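Local coordinates for beta-L-arabinobiosidase (Bacteroides thetaiotaomicron, PDB 5MQR), which probably hydrolyses glycosidic bonds of plant pectin as a beta-L-arabinobiosidase, and may also have sialidase activity, at residues 957-960 against 961-965. Sequence-based numbering, arbitrary orientation.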
loop_
_atom_site.group_PDB
_atom_site.type_symbol
_atom_site.label_atom_id
_atom_site.label_comp_id
_atom_site.label_asym_id
_atom_site.label_seq_id
_atom_site.Cartn_x
_atom_site.Cartn_y
_atom_site.Cartn_z
ATOM N N ALA A 957 17.850 25.277 7.471
ATOM C CA ALA A 957 17.707 26.561 6.793
ATOM C C ALA A 957 17.509 26.423 5.286
ATOM O O ALA A 957 16.686 27.131 4.703
ATOM C CB ALA A 957 18.934 27.409 7.086
HETATM N N MSE A 958 18.264 25.515 4.660
HETATM C CA MSE A 958 18.200 25.302 3.202
HETATM C C MSE A 958 16.851 24.782 2.810
HETATM O O MSE A 958 16.274 25.210 1.804
HETATM C CB MSE A 958 19.271 24.332 2.755
HETATM C CG MSE A 958 19.434 24.317 1.248
HETATM SE SE MSE A 958 20.758 22.962 0.681
HETATM C CE MSE A 958 22.200 22.971 2.013
ATOM N N ALA A 959 16.343 23.860 3.618
ATOM C CA ALA A 959 14.988 23.353 3.447
ATOM C C ALA A 959 13.950 24.453 3.595
ATOM O O ALA A 959 13.014 24.503 2.812
ATOM C CB ALA A 959 14.704 22.221 4.431
ATOM N N ASN A 960 14.106 25.325 4.599
ATOM C CA ASN A 960 13.161 26.433 4.778
ATOM C C ASN A 960 13.149 27.321 3.550
ATOM O O ASN A 960 12.092 27.696 3.050
ATOM C CB ASN A 960 13.511 27.275 6.004
ATOM C CG ASN A 960 13.137 26.608 7.312
ATOM O OD1 ASN A 960 12.364 25.644 7.366
ATOM N ND2 ASN A 960 13.674 27.145 8.392
ATOM N N PHE A 961 14.351 27.655 3.096
ATOM C CA PHE A 961 14.551 28.477 1.923
ATOM C C PHE A 961 13.877 27.836 0.724
ATOM O O PHE A 961 13.145 28.507 0.011
ATOM C CB PHE A 961 16.036 28.634 1.646
ATOM C CG PHE A 961 16.354 29.535 0.490
ATOM C CD1 PHE A 961 16.007 30.895 0.523
ATOM C CD2 PHE A 961 17.093 29.050 -0.609
ATOM C CE1 PHE A 961 16.348 31.719 -0.530
ATOM C CE2 PHE A 961 17.437 29.885 -1.655
ATOM C CZ PHE A 961 17.052 31.205 -1.622
HETATM N N MSE A 962 14.087 26.538 0.537
HETATM C CA MSE A 962 13.511 25.846 -0.621
HETATM C C MSE A 962 12.011 25.680 -0.535
HETATM O O MSE A 962 11.319 25.701 -1.564
HETATM C CB MSE A 962 14.193 24.509 -0.805
HETATM C CG MSE A 962 15.605 24.752 -1.325
HETATM SE SE MSE A 962 16.593 23.054 -1.428
HETATM C CE MSE A 962 15.733 22.410 -3.072
ATOM N N ASN A 963 11.489 25.523 0.673
ATOM C CA ASN A 963 10.048 25.426 0.867
ATOM C C ASN A 963 9.312 26.764 0.858
ATOM O O ASN A 963 8.214 26.825 0.332
ATOM C CB ASN A 963 9.712 24.714 2.180
ATOM C CG ASN A 963 9.752 23.226 2.050
ATOM O OD1 ASN A 963 8.734 22.614 1.728
ATOM N ND2 ASN A 963 10.926 22.623 2.280
ATOM N N ASN A 964 9.892 27.811 1.454
ATOM C CA ASN A 964 9.126 29.014 1.788
ATOM C C ASN A 964 9.461 30.228 0.930
ATOM O O ASN A 964 8.780 31.221 1.029
ATOM C CB ASN A 964 9.292 29.356 3.281
ATOM C CG ASN A 964 8.864 28.228 4.190
ATOM O OD1 ASN A 964 7.973 27.456 3.861
ATOM N ND2 ASN A 964 9.503 28.119 5.338
ATOM N N TYR A 965 10.481 30.145 0.077
ATOM C CA TYR A 965 10.961 31.302 -0.679
ATOM C C TYR A 965 10.885 30.992 -2.186
ATOM O O TYR A 965 11.178 29.873 -2.588
ATOM C CB TYR A 965 12.400 31.660 -0.277
ATOM C CG TYR A 965 12.545 32.220 1.131
ATOM C CD1 TYR A 965 12.363 31.412 2.260
ATOM C CD2 TYR A 965 12.893 33.561 1.337
ATOM C CE1 TYR A 965 12.497 31.931 3.545
ATOM C CE2 TYR A 965 13.025 34.081 2.606
ATOM C CZ TYR A 965 12.826 33.263 3.707
ATOM O OH TYR A 965 12.958 33.788 4.964
#
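Asn963 folds back on Ala959 one turn earlier, in the last turns of the alpha-helix 948-964, within the MGH1-like glycoside hydrolase domain. CG is anti to the carbonyl carbon (chi1 -83°), which turns the side chain back along the helix. Asn963 CB lies 3.4 Å from Ala959 O. Asn963 CG comes 3.6 Å from the same Ala959 O, and there the amide splits. Asn963 ND2 donates to Ala959 O at 2.9 Å, nearly straight at 167°, with the oxygen in the amide plane. Asn963 OD1 accepts from Asn1043 ND2, so both ends of the amide are held and its rotation is fixed. Ala959 O also takes the usual helical bond from Asn963 N, at 2.8 Å. The two donors reach this oxygen from opposite faces of the carbonyl plane, ND2 from well above it. A leucine here would remove the amide and would probably leave Ala959 O with the backbone donor alone of these two, and Asn1043 ND2 without this acceptor.

The selenomethionines Met958 and Met962 lie side by side and point the same way, with Met958 CG 4.1 Å from Met962 SE. Asn960 and Phe961 both meet Trp892: Asn960 ND2 donates to its backbone O while OD1 accepts from Arg1033, and the Phe961 ring packs edge-to-face with the indole. Tyr965 is the first residue to leave helical geometry, and its hydroxyl is hydrogen-bonded to Pro897 O. Asn960 O accepts from Asn964 N at 2.7 Å, and Tyr965 CD1 sets its ring edge 3.8 Å from that same Asn960 O.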